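PDB 3LHI: putative 6-phosphogluconolactonase from Neisseria gonorrhoeae, which probably hydrolyses 6-phosphogluconolactone to 6-phosphogluconate, the second step in the oxidative stage of the pentose phosphate pathway. Local coordinates for residues 20-25 with 51-56; 37-42 with 126-131; 191-196 with 226-231. All coordinates share one frame; numbering follows the deposited sequence. Where two conformers were deposited one is given.

Overall arrangement
The segments of contacts 1 and 2 alternate along the chain, in the order 20-25, 37-42, 51-56, 126-131; contact 3 (191-196 with 226-231) follows both. Contacts 1 and 2 have centres about 13 Å apart and touch, because helices 11-33 and 47-54 of contact 1 lie on the sheet that contact 2 helps to form. Contact 3 joins two further parallel strands of this sheet, its centre about 17 Å from that of contact 2, with strands 130-133 and 188-194 adjacent. Helix 11-33 also reaches contact 3, where Ala21 packs on Phe229. Together the three contacts tie parallel strands and covering helices into one alpha/beta domain.

Contact 1 (20-25 with 51-56); sequences DAVADA and NALSQK
Helices 11-33 and 47-54 pack next to each other on one face of the central sheet, and a salt bridge from Asp20 to Lys56, just beyond helix 47-54, joins them at the outer side. Lys56 NZ lies 2.6 Å from Asp20 OD1 and meets it from above the carboxylate plane, 38° out of it; the same oxygen also takes a hydrogen bond from Gln16 NE2. A bend at chi2 (-72°) turns the lysine chain over helix 11-33, where its CG and CD methylenes rest on the methyl of Ala23, with Lys56 CG 3.9 Å from Ala23 CB. A water accepts from Lys56 NZ at 3.1 Å. It donates in turn to the backbone O of Asp20 and to Asp24 OD1, linking the ammonium group to a second carboxylate that it does not touch directly. Beneath these polar groups lies the helix-on-sheet layer of the alpha/beta fold: Val22 faces Phe190 and Ile132 of the strands below. Leu53 sets its two methyls against helix 11-33, crossing Val22 at about a right angle. Leu53 CD2 is 4.0 Å from Val22 CG1, and Leu53 CD1 lies 4.2 Å from Ala23 CB. Ala23 also touches Leu58 of the following loop.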
loop_
_atom_site.group_PDB
_atom_site.type_symbol
_atom_site.label_atom_id
_atom_site.label_comp_id
_atom_site.label_asym_id
_atom_site.label_seq_id
_atom_site.Cartn_x
_atom_site.Cartn_y
_atom_site.Cartn_z
ATOM N N ASP A 20 10.387 -11.123 5.967
ATOM C CA ASP A 20 10.738 -12.468 5.534
ATOM C C ASP A 20 9.662 -12.981 4.564
ATOM O O ASP A 20 9.972 -13.538 3.504
ATOM C CB ASP A 20 10.863 -13.423 6.709
ATOM C CG ASP A 20 12.057 -13.140 7.599
ATOM O OD1 ASP A 20 12.961 -12.375 7.239
ATOM O OD2 ASP A 20 12.022 -13.725 8.741
ATOM N N ALA A 21 8.392 -12.804 4.916
ATOM C CA ALA A 21 7.287 -13.291 4.091
ATOM C C ALA A 21 7.206 -12.528 2.779
ATOM O O ALA A 21 6.943 -13.122 1.729
ATOM C CB ALA A 21 5.951 -13.206 4.860
ATOM N N VAL A 22 7.396 -11.204 2.821
ATOM C CA VAL A 22 7.351 -10.407 1.605
ATOM C C VAL A 22 8.516 -10.746 0.680
ATOM O O VAL A 22 8.315 -10.861 -0.541
ATOM C CB VAL A 22 7.285 -8.886 1.977
ATOM C CG1 VAL A 22 7.610 -8.027 0.749
ATOM C CG2 VAL A 22 5.966 -8.532 2.629
ATOM N N ALA A 23 9.720 -10.929 1.226
ATOM C CA ALA A 23 10.844 -11.315 0.424
ATOM C C ALA A 23 10.590 -12.664 -0.255
ATOM O O ALA A 23 10.886 -12.810 -1.448
ATOM C CB ALA A 23 12.127 -11.367 1.266
ATOM N N ASP A 24 9.991 -13.595 0.475
ATOM C CA ASP A 24 9.690 -14.909 -0.129
ATOM C C ASP A 24 8.656 -14.753 -1.261
ATOM O O ASP A 24 8.770 -15.383 -2.329
ATOM C CB ASP A 24 9.168 -15.883 0.901
ATOM C CG ASP A 24 10.258 -16.425 1.812
ATOM O OD1 ASP A 24 11.474 -16.227 1.531
ATOM O OD2 ASP A 24 9.851 -17.037 2.832
ATOM N N ALA A 25 7.666 -13.888 -1.081
ATOM C CA ALA A 25 6.642 -13.679 -2.136
ATOM C C ALA A 25 7.281 -13.004 -3.359
ATOM O O ALA A 25 7.010 -13.352 -4.517
ATOM C CB ALA A 25 5.482 -12.833 -1.563
ATOM N N ASN A 51 12.921 -1.278 6.699
ATOM C CA ASN A 51 14.336 -1.395 6.988
ATOM C C ASN A 51 14.805 -2.854 6.872
ATOM O O ASN A 51 15.849 -3.132 6.256
ATOM C CB ASN A 51 14.642 -0.782 8.356
ATOM C CG ASN A 51 16.106 -0.843 8.690
ATOM O OD1 ASN A 51 16.916 -0.208 8.011
ATOM N ND2 ASN A 51 16.434 -1.663 9.677
ATOM N N ALA A 52 14.069 -3.772 7.464
ATOM C CA ALA A 52 14.411 -5.178 7.391
ATOM C C ALA A 52 14.389 -5.658 5.921
ATOM O O ALA A 52 15.254 -6.420 5.470
ATOM C CB ALA A 52 13.492 -6.021 8.260
ATOM N N LEU A 53 13.345 -5.295 5.179
ATOM C CA LEU A 53 13.214 -5.751 3.794
ATOM C C LEU A 53 14.366 -5.221 2.960
ATOM O O LEU A 53 14.866 -5.940 2.066
ATOM C CB LEU A 53 11.871 -5.314 3.220
ATOM C CG LEU A 53 11.592 -5.675 1.767
ATOM C CD1 LEU A 53 11.562 -7.212 1.610
ATOM C CD2 LEU A 53 10.276 -5.066 1.334
ATOM N N SER A 54 14.812 -3.983 3.239
ATOM C CA SER A 54 15.855 -3.341 2.449
ATOM C C SER A 54 17.171 -4.121 2.475
ATOM O O SER A 54 18.011 -3.952 1.580
ATOM C CB SER A 54 16.097 -1.904 2.902
ATOM O OG SER A 54 16.846 -1.839 4.124
ATOM N N GLN A 55 17.366 -4.926 3.516
ATOM C CA GLN A 55 18.575 -5.735 3.703
ATOM C C GLN A 55 18.528 -7.076 3.022
ATOM O O GLN A 55 19.541 -7.769 2.967
ATOM C CB GLN A 55 18.844 -5.932 5.208
ATOM C CG GLN A 55 19.145 -4.620 5.945
ATOM C CD GLN A 55 19.383 -4.817 7.426
ATOM O OE1 GLN A 55 19.476 -5.939 7.896
ATOM N NE2 GLN A 55 19.502 -3.730 8.143
ATOM N N LYS A 56 17.370 -7.483 2.531
ATOM C CA LYS A 56 17.229 -8.790 1.896
ATOM C C LYS A 56 18.019 -8.833 0.568
ATOM O O LYS A 56 18.003 -7.854 -0.241
ATOM C CB LYS A 56 15.747 -9.093 1.647
ATOM C CG LYS A 56 14.933 -9.280 2.878
ATOM C CD LYS A 56 15.285 -10.614 3.535
ATOM C CE LYS A 56 14.376 -10.947 4.670
ATOM N NZ LYS A 56 14.617 -12.365 5.179
HETATM O O HOH W 1 12.836 -14.271 3.420
#

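Contact 2 (37-42 with 126-131); sequences VLAVSG and KQPDVL
The carboxylate of Asp129 receives Val37 N on the anti side of OD2, 17° out of its plane, with Val37 N 2.8 Å from Asp129 OD2. The other carboxylate oxygen, OD1, forms a salt bridge with Lys33. The puckered Pro128 ring sets its CG against the methyl of Ala39, with Pro128 CG 3.7 Å from Ala39 CB; Pro128 CB lies by Val37 CG1, and Met178 also touches the ring. With CG anti to the carbonyl carbon (chi1 -60°), the Asp129 side chain folds back beside its own backbone N. That N donates to Val37 O at 2.8 Å, so Asp129 grips Val37 at both its N-H and its carbonyl. Val37 O takes a second, straighter bond from Val130 N, 3.1 Å away. Parallel pairing of strands 36-40 and 130-133 continues from there, with Ala39 N 2.9 Å from Val130 O. Leu38 CD1 and Val130 CG1 meet at 3.9 Å on the face covered by helix 11-33, whereas Ala39 and Leu131 pack together on the other face. Asp129 therefore supplies an acceptor for Val37 N where the regular strand pairing is only beginning, and the neighbouring Lys33 would be expected to favour its ionised form.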
loop_
_atom_site.group_PDB
_atom_site.type_symbol
_atom_site.label_atom_id
_atom_site.label_comp_id
_atom_site.label_asym_id
_atom_site.label_seq_id
_atom_site.Cartn_x
_atom_site.Cartn_y
_atom_site.Cartn_z
ATOM N N VAL A 37 6.775 -6.612 -9.043
ATOM C CA VAL A 37 6.350 -5.261 -8.626
ATOM C C VAL A 37 5.791 -5.352 -7.216
ATOM O O VAL A 37 4.893 -6.159 -6.933
ATOM C CB VAL A 37 5.359 -4.647 -9.598
ATOM C CG1 VAL A 37 4.808 -3.281 -9.040
ATOM C CG2 VAL A 37 6.003 -4.489 -10.978
ATOM N N LEU A 38 6.361 -4.520 -6.327
ATOM C CA LEU A 38 5.947 -4.411 -4.932
ATOM C C LEU A 38 5.288 -3.025 -4.725
ATOM O O LEU A 38 5.886 -1.983 -5.095
ATOM C CB LEU A 38 7.226 -4.430 -4.076
ATOM C CG LEU A 38 7.083 -4.115 -2.579
ATOM C CD1 LEU A 38 6.277 -5.239 -1.902
ATOM C CD2 LEU A 38 8.418 -3.916 -1.885
ATOM N N ALA A 39 4.097 -2.999 -4.128
ATOM C CA ALA A 39 3.450 -1.744 -3.738
ATOM C C ALA A 39 3.402 -1.734 -2.206
ATOM O O ALA A 39 2.991 -2.703 -1.573
ATOM C CB ALA A 39 2.021 -1.636 -4.349
ATOM N N VAL A 40 3.838 -0.612 -1.615
ATOM C CA VAL A 40 3.829 -0.438 -0.172
ATOM C C VAL A 40 2.963 0.759 0.231
ATOM O O VAL A 40 2.714 1.666 -0.553
ATOM C CB VAL A 40 5.278 -0.254 0.379
ATOM C CG1 VAL A 40 6.147 -1.487 0.003
ATOM C CG2 VAL A 40 5.924 1.048 -0.135
ATOM N N SER A 41 2.576 0.718 1.503
ATOM C CA SER A 41 1.817 1.794 2.126
ATOM C C SER A 41 2.728 2.635 3.019
ATOM O O SER A 41 3.774 2.160 3.480
ATOM C CB SER A 41 0.628 1.220 2.892
ATOM O OG SER A 41 -0.262 0.542 2.010
ATOM N N GLY A 42 2.285 3.853 3.334
ATOM C CA GLY A 42 3.071 4.780 4.121
ATOM C C GLY A 42 2.649 4.831 5.555
ATOM O O GLY A 42 2.180 3.868 6.141
ATOM N N LYS A 126 2.063 -0.251 -13.002
ATOM C CA LYS A 126 2.122 -1.669 -13.285
ATOM C C LYS A 126 1.363 -2.414 -12.180
ATOM O O LYS A 126 1.511 -2.091 -10.997
ATOM C CB LYS A 126 3.585 -2.142 -13.303
ATOM C CG LYS A 126 4.433 -1.372 -14.312
ATOM C CD LYS A 126 5.860 -1.868 -14.342
ATOM C CE LYS A 126 6.005 -3.264 -14.936
ATOM N NZ LYS A 126 7.440 -3.421 -15.308
ATOM N N GLN A 127 0.586 -3.427 -12.532
ATOM C CA GLN A 127 -0.103 -4.231 -11.559
ATOM C C GLN A 127 0.893 -4.843 -10.557
ATOM O O GLN A 127 1.793 -5.589 -10.971
ATOM C CB GLN A 127 -0.877 -5.376 -12.227
ATOM C CG GLN A 127 -1.588 -6.343 -11.288
ATOM C CD GLN A 127 -2.799 -5.745 -10.626
ATOM O OE1 GLN A 127 -3.782 -5.437 -11.340
ATOM N NE2 GLN A 127 -2.793 -5.636 -9.249
ATOM N N PRO A 128 0.738 -4.566 -9.264
ATOM C CA PRO A 128 1.637 -5.198 -8.332
ATOM C C PRO A 128 1.499 -6.689 -8.222
ATOM O O PRO A 128 0.383 -7.200 -8.370
ATOM C CB PRO A 128 1.360 -4.504 -6.996
ATOM C CG PRO A 128 0.727 -3.220 -7.409
ATOM C CD PRO A 128 -0.044 -3.508 -8.653
ATOM N N ASP A 129 2.612 -7.381 -7.946
ATOM C CA ASP A 129 2.601 -8.785 -7.577
ATOM C C ASP A 129 2.408 -8.950 -6.087
ATOM O O ASP A 129 1.823 -9.925 -5.612
ATOM C CB ASP A 129 3.904 -9.434 -7.979
ATOM C CG ASP A 129 4.118 -9.348 -9.444
ATOM O OD1 ASP A 129 3.240 -9.931 -10.168
ATOM O OD2 ASP A 129 5.086 -8.705 -9.899
ATOM N N VAL A 130 2.954 -7.997 -5.313
ATOM C CA VAL A 130 2.924 -8.045 -3.837
ATOM C C VAL A 130 2.516 -6.653 -3.359
ATOM O O VAL A 130 3.102 -5.657 -3.817
ATOM C CB VAL A 130 4.287 -8.464 -3.238
ATOM C CG1 VAL A 130 4.203 -8.514 -1.693
ATOM C CG2 VAL A 130 4.746 -9.823 -3.807
ATOM N N LEU A 131 1.537 -6.594 -2.481
ATOM C CA LEU A 131 1.019 -5.330 -1.929
ATOM C C LEU A 131 1.034 -5.430 -0.418
ATOM O O LEU A 131 0.586 -6.431 0.145
ATOM C CB LEU A 131 -0.418 -5.125 -2.425
ATOM C CG LEU A 131 -1.263 -4.075 -1.723
ATOM C CD1 LEU A 131 -0.702 -2.629 -1.908
ATOM C CD2 LEU A 131 -2.712 -4.147 -2.268
#

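Contact 3 (191-196 with 226-231); sequences LAIQGE and CHVFYA
Five backbone hydrogen bonds hold strand 226-231 in parallel register against 191-196, the shortest running from Phe229 N to Leu191 O at 2.7 Å and almost straight (172°). Leu191 N reaches back to His227 O at 2.9 Å, so Leu191 is bonded to the residues on either side of its partner Val228. Ile193 repeats the pattern around Tyr230, donating to Phe229 O and accepting from Ala231 N in somewhat longer bonds. The last bond, Gly195 N to Ala231 O at 2.9 Å, carries the pairing to the N-cap of helix 196-206. Between these bonds the CA hydrogens contribute weaker contacts, among them Tyr230 CA to Ile193 O at 3.2 Å.

Outside the backbone, the Tyr230 ring lies along the turn from strand into helix. Its edge faces Gly195, with Tyr230 CE1 3.3 Å from Gly195 O, and its hydroxyl comes close to Gly195 and Glu196 but is not hydrogen-bonded to them. The Ile193 and Tyr230 side chains meet at a slant, Ile193 CD1 lying 4.0 Å from Tyr230 CD1; CG1 of Ile193 sits between the backbone N and the carbonyl carbon (chi1 50°), which leads the branch toward both Tyr230 and Val228. Leu191 and Val228 run alongside each other on one face, with Leu191 CD2 4.1 Å from Val228 CG1. Phe202 of helix 196-206 covers Leu191, Ile193 and Val228, whereas Ala192 and Phe229 face Leu18 of helix 11-33. Strand 3-8 pairs with the far edge of 226-231. Adjacent parallel strands joined through helices 196-206 and 215-219 make this a beta-alpha-beta crossover, the basic unit of Rossmann-like folds.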
loop_
_atom_site.group_PDB
_atom_site.type_symbol
_atom_site.label_atom_id
_atom_site.label_comp_id
_atom_site.label_asym_id
_atom_site.label_seq_id
_atom_site.Cartn_x
_atom_site.Cartn_y
_atom_site.Cartn_z
ATOM N N LEU A 191 -1.418 -7.222 5.085
ATOM C CA LEU A 191 -1.910 -6.108 5.909
ATOM C C LEU A 191 -1.051 -6.097 7.174
ATOM O O LEU A 191 -0.959 -7.142 7.871
ATOM C CB LEU A 191 -3.388 -6.312 6.275
ATOM C CG LEU A 191 -3.955 -5.264 7.245
ATOM C CD1 LEU A 191 -3.946 -3.867 6.649
ATOM C CD2 LEU A 191 -5.373 -5.653 7.650
ATOM N N ALA A 192 -0.476 -4.952 7.487
ATOM C CA ALA A 192 0.260 -4.765 8.718
ATOM C C ALA A 192 -0.424 -3.741 9.584
ATOM O O ALA A 192 -0.717 -2.637 9.131
ATOM C CB ALA A 192 1.656 -4.275 8.396
ATOM N N ILE A 193 -0.749 -4.146 10.813
ATOM C CA ILE A 193 -1.439 -3.299 11.778
ATOM C C ILE A 193 -0.805 -3.495 13.150
ATOM O O ILE A 193 -0.232 -4.532 13.419
ATOM C CB ILE A 193 -2.954 -3.575 11.790
ATOM C CG1 ILE A 193 -3.280 -5.055 11.921
ATOM C CG2 ILE A 193 -3.688 -2.863 10.616
ATOM C CD1 ILE A 193 -4.693 -5.345 12.448
ATOM N N GLN A 194 -0.935 -2.482 13.991
ATOM C CA GLN A 194 -0.376 -2.524 15.345
ATOM C C GLN A 194 -1.354 -1.943 16.383
ATOM O O GLN A 194 -2.012 -0.896 16.142
ATOM C CB GLN A 194 0.969 -1.791 15.352
ATOM C CG GLN A 194 1.674 -1.777 16.683
ATOM C CD GLN A 194 3.034 -1.084 16.636
ATOM O OE1 GLN A 194 3.627 -0.868 15.566
ATOM N NE2 GLN A 194 3.548 -0.762 17.814
ATOM N N GLY A 195 -1.505 -2.652 17.519
ATOM C CA GLY A 195 -2.235 -2.057 18.679
ATOM C C GLY A 195 -3.679 -2.489 18.827
ATOM O O GLY A 195 -4.347 -2.817 17.834
ATOM N N GLU A 196 -4.183 -2.459 20.076
ATOM C CA GLU A 196 -5.491 -3.017 20.350
ATOM C C GLU A 196 -6.608 -2.235 19.662
ATOM O O GLU A 196 -7.651 -2.815 19.321
ATOM C CB GLU A 196 -5.716 -3.138 21.882
ATOM C CG GLU A 196 -5.729 -1.812 22.660
ATOM C CD GLU A 196 -5.297 -1.957 24.149
ATOM O OE1 GLU A 196 -5.262 -3.103 24.690
ATOM O OE2 GLU A 196 -4.974 -0.905 24.764
ATOM N N CYS A 226 -5.955 -12.155 2.473
ATOM C CA CYS A 226 -4.998 -11.224 3.084
ATOM C C CYS A 226 -4.159 -11.859 4.186
ATOM O O CYS A 226 -4.709 -12.464 5.130
ATOM C CB CYS A 226 -5.697 -10.013 3.720
ATOM S SG CYS A 226 -6.474 -8.907 2.619
ATOM N N HIS A 227 -2.841 -11.676 4.098
ATOM C CA HIS A 227 -1.928 -12.166 5.149
ATOM C C HIS A 227 -1.751 -11.004 6.154
ATOM O O HIS A 227 -1.149 -10.001 5.800
ATOM C CB HIS A 227 -0.604 -12.558 4.484
ATOM C CG HIS A 227 -0.758 -13.538 3.361
ATOM N ND1 HIS A 227 -0.777 -14.898 3.593
ATOM C CD2 HIS A 227 -0.918 -13.369 2.017
ATOM C CE1 HIS A 227 -0.935 -15.534 2.439
ATOM N NE2 HIS A 227 -1.019 -14.632 1.465
ATOM N N VAL A 228 -2.287 -11.144 7.380
ATOM C CA VAL A 228 -2.371 -10.062 8.332
ATOM C C VAL A 228 -1.280 -10.251 9.409
ATOM O O VAL A 228 -1.160 -11.343 9.987
ATOM C CB VAL A 228 -3.769 -9.933 8.981
ATOM C CG1 VAL A 228 -3.772 -8.698 9.896
ATOM C CG2 VAL A 228 -4.894 -9.909 7.902
ATOM N N PHE A 229 -0.449 -9.228 9.573
ATOM C CA PHE A 229 0.639 -9.218 10.542
ATOM C C PHE A 229 0.340 -8.174 11.576
ATOM O O PHE A 229 0.327 -6.983 11.273
ATOM C CB PHE A 229 1.995 -8.939 9.874
ATOM C CG PHE A 229 2.550 -10.107 9.113
ATOM C CD1 PHE A 229 1.951 -10.578 7.941
ATOM C CD2 PHE A 229 3.642 -10.781 9.588
ATOM C CE1 PHE A 229 2.435 -11.686 7.307
ATOM C CE2 PHE A 229 4.157 -11.896 8.910
ATOM C CZ PHE A 229 3.529 -12.356 7.775
ATOM N N TYR A 230 0.162 -8.610 12.821
ATOM C CA TYR A 230 -0.280 -7.726 13.896
ATOM C C TYR A 230 0.714 -7.766 15.026
ATOM O O TYR A 230 1.158 -8.840 15.409
ATOM C CB TYR A 230 -1.626 -8.212 14.430
ATOM C CG TYR A 230 -2.075 -7.528 15.689
ATOM C CD1 TYR A 230 -2.521 -6.225 15.669
ATOM C CD2 TYR A 230 -2.004 -8.164 16.918
ATOM C CE1 TYR A 230 -2.929 -5.591 16.804
ATOM C CE2 TYR A 230 -2.384 -7.502 18.077
ATOM C CZ TYR A 230 -2.817 -6.219 18.019
ATOM O OH TYR A 230 -3.225 -5.526 19.148
ATOM N N ALA A 231 1.026 -6.597 15.565
ATOM C CA ALA A 231 1.870 -6.485 16.747
ATOM C C ALA A 231 1.096 -5.724 17.785
ATOM O O ALA A 231 0.419 -4.758 17.481
ATOM C CB ALA A 231 3.163 -5.725 16.410
#